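Local coordinates for protein major extracellular endoglucanase (Xanthomonas campestris pv. campestris, PDB 4TUF) that hydrolyses internal beta-1,4-glucosidic linkages of cellulose, lichenin and cereal beta-glucans through its family 5 catalytic domain, the part present here, at residues S2-N5 with I9-D12; V57-C62 with Q90-V95. One frame throughout, in Å; residues are numbered along the deposited sequence.

Contact 1: residues S2-N5 with I9-D12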
loop_
_atom_site.group_PDB
_atom_site.type_symbol
_atom_site.label_atom_id
_atom_site.label_comp_id
_atom_site.label_asym_id
_atom_site.label_seq_id
_atom_site.Cartn_x
_atom_site.Cartn_y
_atom_site.Cartn_z
ATOM N N SER A 2 2.247 -13.183 -11.612
ATOM C CA SER A 2 3.067 -14.135 -10.874
ATOM C C SER A 2 4.444 -13.578 -10.562
ATOM O O SER A 2 4.821 -12.513 -11.052
ATOM C CB SER A 2 3.206 -15.444 -11.657
ATOM O OG SER A 2 3.652 -15.198 -12.979
ATOM N N ILE A 3 5.189 -14.307 -9.736
ATOM C CA ILE A 3 6.564 -13.946 -9.418
ATOM C C ILE A 3 7.531 -14.971 -10.011
ATOM O O ILE A 3 7.494 -16.142 -9.639
ATOM C CB ILE A 3 6.789 -13.859 -7.892
ATOM C CG1 ILE A 3 5.676 -13.052 -7.221
ATOM C CG2 ILE A 3 8.150 -13.254 -7.590
ATOM C CD1 ILE A 3 5.558 -11.625 -7.722
ATOM N N ASN A 4 8.390 -14.545 -10.933
ATOM C CA ASN A 4 9.360 -15.470 -11.510
ATOM C C ASN A 4 10.558 -15.679 -10.584
ATOM O O ASN A 4 10.659 -15.038 -9.540
ATOM C CB ASN A 4 9.822 -14.992 -12.893
ATOM C CG ASN A 4 10.532 -13.646 -12.859
ATOM O OD1 ASN A 4 11.073 -13.227 -11.833
ATOM N ND2 ASN A 4 10.543 -12.964 -14.005
ATOM N N ASN A 5 11.467 -16.568 -10.977
ATOM C CA ASN A 5 12.627 -16.913 -10.157
ATOM C C ASN A 5 13.598 -15.752 -9.931
ATOM O O ASN A 5 14.556 -15.874 -9.170
ATOM C CB ASN A 5 13.384 -18.086 -10.786
ATOM C CG ASN A 5 12.652 -19.405 -10.629
ATOM O OD1 ASN A 5 12.335 -20.073 -11.613
ATOM N ND2 ASN A 5 12.382 -19.788 -9.384
ATOM N N ILE A 9 7.727 -9.339 -11.081
ATOM C CA ILE A 9 6.308 -9.504 -11.371
ATOM C C ILE A 9 6.094 -9.619 -12.867
ATOM O O ILE A 9 6.470 -8.715 -13.615
ATOM C CB ILE A 9 5.477 -8.323 -10.856
ATOM C CG1 ILE A 9 5.741 -8.091 -9.371
ATOM C CG2 ILE A 9 3.998 -8.561 -11.114
ATOM C CD1 ILE A 9 5.254 -6.759 -8.884
ATOM N N VAL A 10 5.497 -10.721 -13.312
ATOM C CA VAL A 10 5.165 -10.860 -14.728
ATOM C C VAL A 10 3.649 -10.951 -14.889
ATOM O O VAL A 10 2.945 -11.343 -13.959
ATOM C CB VAL A 10 5.862 -12.089 -15.364
ATOM C CG1 VAL A 10 7.260 -12.240 -14.803
ATOM C CG2 VAL A 10 5.074 -13.350 -15.122
ATOM N N ASP A 11 3.145 -10.554 -16.054
ATOM C CA ASP A 11 1.707 -10.592 -16.304
ATOM C C ASP A 11 1.318 -11.894 -16.987
ATOM O O ASP A 11 2.112 -12.835 -17.030
ATOM C CB ASP A 11 1.261 -9.385 -17.145
ATOM C CG ASP A 11 2.110 -9.178 -18.396
ATOM O OD1 ASP A 11 2.725 -10.143 -18.899
ATOM O OD2 ASP A 11 2.152 -8.033 -18.889
ATOM N N ASP A 12 0.097 -11.947 -17.514
ATOM C CA ASP A 12 -0.381 -13.127 -18.234
ATOM C C ASP A 12 0.495 -13.444 -19.435
ATOM O O ASP A 12 0.791 -14.605 -19.711
ATOM C CB ASP A 12 -1.824 -12.928 -18.697
ATOM C CG ASP A 12 -2.832 -13.243 -17.616
ATOM O OD1 ASP A 12 -2.505 -13.073 -16.421
ATOM O OD2 ASP A 12 -3.955 -13.661 -17.972
#
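S2 and V10 face each other as an antiparallel hydrogen-bonded pair. Two backbone bonds join them. S2 N donates to V10 O at 3.1 Å, and V10 N donates to S2 O at 3.0 Å. S2 O is also approached by I9 CA at 3.4 Å, a CA-H...O contact. I3 and I9 follow as a non-hydrogen-bonded pair, their CA atoms 4.9 Å apart.

The apolar contact lies on the face of I3 and I9. The two side chains run side by side and point the same way, and I3 CD1 meets I9 CG1 at 3.9 Å. In both, CG1 stands beside the backbone N and anti to the carbonyl carbon (chi1 -47° in I3, -54° in I9). Both residues also touch L192 of strand 192-195. I9 reaches V17 and L19 of strand 16-23 as well.

The other face carries S2 and V10. S2 OG lies against V10 CG2. N4, just past the strand, crosses V10 at a slant and brings N4 ND2 to 3.5 Å from V10 CG1. The amide oxygen N4 OD1 is turned to the connecting loop, where it accepts from S6 N and Q8 N. Those two bonds probably hold the amide in this orientation. S2 also belongs to a pocket for a dihydrogenphosphate ion, with N229 and R230.

The whole is a short beta hairpin at the N-terminus, paired through strand 9-10 with strand 16-23 of the TIM barrel.

Contact 2: residues V57-C62 with Q90-V95. With 2HP (dihydrogenphosphate ion), chain E.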
loop_
_atom_site.group_PDB
_atom_site.type_symbol
_atom_site.label_atom_id
_atom_site.label_comp_id
_atom_site.label_asym_id
_atom_site.label_seq_id
_atom_site.Cartn_x
_atom_site.Cartn_y
_atom_site.Cartn_z
ATOM N N VAL A 57 -1.459 1.916 -9.026
ATOM C CA VAL A 57 -2.206 2.576 -7.970
ATOM C C VAL A 57 -2.555 1.585 -6.855
ATOM O O VAL A 57 -2.969 0.454 -7.117
ATOM C CB VAL A 57 -3.495 3.227 -8.540
ATOM C CG1 VAL A 57 -4.642 3.156 -7.552
ATOM C CG2 VAL A 57 -3.230 4.663 -8.955
ATOM N N ARG A 58 -2.364 2.010 -5.611
ATOM C CA ARG A 58 -2.793 1.232 -4.460
ATOM C C ARG A 58 -4.076 1.848 -3.899
ATOM O O ARG A 58 -4.078 3.004 -3.486
ATOM C CB ARG A 58 -1.690 1.195 -3.400
ATOM C CG ARG A 58 -1.947 0.273 -2.210
ATOM C CD ARG A 58 -0.696 0.212 -1.343
ATOM N NE ARG A 58 -0.819 -0.638 -0.160
ATOM C CZ ARG A 58 -1.118 -0.190 1.056
ATOM N NH1 ARG A 58 -1.341 1.104 1.252
ATOM N NH2 ARG A 58 -1.192 -1.034 2.077
ATOM N N LEU A 59 -5.161 1.076 -3.900
ATOM C CA LEU A 59 -6.481 1.564 -3.488
ATOM C C LEU A 59 -6.934 1.057 -2.122
ATOM O O LEU A 59 -7.435 -0.061 -2.007
ATOM C CB LEU A 59 -7.540 1.166 -4.520
ATOM C CG LEU A 59 -7.907 2.154 -5.620
ATOM C CD1 LEU A 59 -9.132 1.651 -6.358
ATOM C CD2 LEU A 59 -8.157 3.533 -5.039
ATOM N N PRO A 60 -6.763 1.878 -1.079
ATOM C CA PRO A 60 -7.371 1.517 0.206
ATOM C C PRO A 60 -8.898 1.443 0.119
ATOM O O PRO A 60 -9.514 2.232 -0.588
ATOM C CB PRO A 60 -6.928 2.655 1.135
ATOM C CG PRO A 60 -5.663 3.182 0.518
ATOM C CD PRO A 60 -5.864 3.040 -0.969
ATOM N N PHE A 61 -9.493 0.487 0.820
ATOM C CA PHE A 61 -10.946 0.411 0.942
ATOM C C PHE A 61 -11.310 -0.076 2.346
ATOM O O PHE A 61 -10.442 -0.475 3.114
ATOM C CB PHE A 61 -11.541 -0.519 -0.117
ATOM C CG PHE A 61 -11.183 -1.968 0.078
ATOM C CD1 PHE A 61 -11.980 -2.800 0.857
ATOM C CD2 PHE A 61 -10.045 -2.499 -0.512
ATOM C CE1 PHE A 61 -11.644 -4.133 1.048
ATOM C CE2 PHE A 61 -9.705 -3.826 -0.325
ATOM C CZ PHE A 61 -10.507 -4.646 0.456
ATOM N N CYS A 62 -12.594 -0.045 2.673
ATOM C CA CYS A 62 -13.079 -0.536 3.955
ATOM C C CYS A 62 -14.317 -1.377 3.684
ATOM O O CYS A 62 -14.906 -1.261 2.611
ATOM C CB CYS A 62 -13.388 0.625 4.901
ATOM S SG CYS A 62 -14.746 1.706 4.365
ATOM N N GLN A 90 -20.636 1.077 -6.577
ATOM C CA GLN A 90 -20.690 1.335 -8.009
ATOM C C GLN A 90 -19.649 2.365 -8.437
ATOM O O GLN A 90 -19.223 2.378 -9.589
ATOM C CB GLN A 90 -22.090 1.790 -8.412
ATOM C CG GLN A 90 -23.139 0.705 -8.249
ATOM C CD GLN A 90 -24.552 1.242 -8.336
ATOM O OE1 GLN A 90 -24.783 2.442 -8.183
ATOM N NE2 GLN A 90 -25.507 0.355 -8.582
ATOM N N ILE A 91 -19.228 3.221 -7.513
ATOM C CA ILE A 91 -18.195 4.197 -7.834
ATOM C C ILE A 91 -16.832 3.502 -7.828
ATOM O O ILE A 91 -15.989 3.766 -8.684
ATOM C CB ILE A 91 -18.212 5.396 -6.857
ATOM C CG1 ILE A 91 -19.535 6.155 -6.992
ATOM C CG2 ILE A 91 -17.057 6.348 -7.140
ATOM C CD1 ILE A 91 -19.641 7.386 -6.103
ATOM N N LEU A 92 -16.631 2.595 -6.877
ATOM C CA LEU A 92 -15.428 1.771 -6.857
ATOM C C LEU A 92 -15.348 0.964 -8.150
ATOM O O LEU A 92 -14.305 0.929 -8.807
ATOM C CB LEU A 92 -15.417 0.848 -5.638
ATOM C CG LEU A 92 -14.198 -0.059 -5.431
ATOM C CD1 LEU A 92 -12.916 0.763 -5.369
ATOM C CD2 LEU A 92 -14.353 -0.921 -4.167
ATOM N N ASP A 93 -16.463 0.334 -8.517
ATOM C CA ASP A 93 -16.545 -0.417 -9.763
ATOM C C ASP A 93 -16.092 0.438 -10.941
ATOM O O ASP A 93 -15.281 0.006 -11.761
ATOM C CB ASP A 93 -17.971 -0.920 -10.003
ATOM C CG ASP A 93 -18.349 -2.076 -9.091
ATOM O OD1 ASP A 93 -17.480 -2.556 -8.324
ATOM O OD2 ASP A 93 -19.518 -2.517 -9.157
ATOM N N LYS A 94 -16.608 1.661 -11.000
ATOM C CA LYS A 94 -16.330 2.573 -12.104
ATOM C C LYS A 94 -14.880 3.076 -12.110
ATOM O O LYS A 94 -14.298 3.299 -13.172
ATOM C CB LYS A 94 -17.296 3.755 -12.047
ATOM C CG LYS A 94 -17.532 4.437 -13.374
ATOM C CD LYS A 94 -18.678 5.429 -13.274
ATOM C CE LYS A 94 -19.119 5.891 -14.651
ATOM N NZ LYS A 94 -19.689 4.760 -15.437
ATOM N N VAL A 95 -14.302 3.259 -10.925
ATOM C CA VAL A 95 -12.927 3.743 -10.822
ATOM C C VAL A 95 -11.920 2.668 -11.237
ATOM O O VAL A 95 -10.983 2.939 -11.991
ATOM C CB VAL A 95 -12.603 4.225 -9.391
ATOM C CG1 VAL A 95 -11.113 4.479 -9.242
ATOM C CG2 VAL A 95 -13.385 5.491 -9.069
HETATM P P 2HP E . -19.205 7.710 -18.240
HETATM O O1 2HP E . -19.595 7.069 -19.551
HETATM O O2 2HP E . -18.944 9.187 -18.442
HETATM O O3 2HP E . -20.329 7.529 -17.247
HETATM O O4 2HP E . -17.950 7.049 -17.717
#
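Strand 56-61 and helix 88-102 supply the two segments, and L59 of the first meets L92 and V95 of the second. Residues 57-61 are extended and 90-95 are helical. Within the helix, K94 N bonds to Q90 O at 3.1 Å and V95 N to I91 O at 2.9 Å. The strand spends its backbone on its neighbours instead: R58 bonds with V22 and V24, and L59 with L107. Between the two segments the contact is made by side chains alone.

L59 and L92 both point toward the opposite segment and slide past each other in opposite directions. Their CD1 atoms meet at 4.0 Å. L92 gets there with CG anti to the backbone N (chi1 -178°), which carries the branch out from the helix. V95, one turn further on, adds a looser touch, its CG1 lying 4.5 Å from L59 CD1. All three residues are buried.

This is the strand-to-helix layer of the beta/alpha barrel of glycosyl hydrolase family 5. L59 points outward to the helix, while R58 points into the barrel. There R58 forms salt bridges with D153, E196 and E278, the last probably the catalytic nucleophile, as in other family members. The guanidinium group is thus held by several carboxylates.

F61 also starts toward the helix, but its ring leads away, to V139 of helix 129-143 and to H110, whose ring plane is turned about 70° from its own. Past the strand, C62 is tied to C115 by a disulfide. D93 makes a salt bridge to R142. On the helix's outer side K94 bends at chi4 (65°) beside a dihydrogenphosphate ion, with K94 CE 3.3 Å and K94 NZ 3.4 Å from its O3.

The two contacts belong to one catalytic domain and come in series along the chain. Contact 1 is complete before contact 2 begins. Their centres are 24 Å apart, and their nearest atoms about 11 Å, so they do not touch. Both reach the same sheet. Strand 16-23 is the bridge, pairing antiparallel with strand 9-10 and parallel with strand 56-61. Contact 1 adds a partly buried hairpin to the sheet, about 19 Å from the centre of the chain. Contact 2 is buried, about 13 Å from that centre, and joins a barrel strand to an outer helix. Of the two, contact 2 lies on a strand whose R58 reaches the probable nucleophile E278.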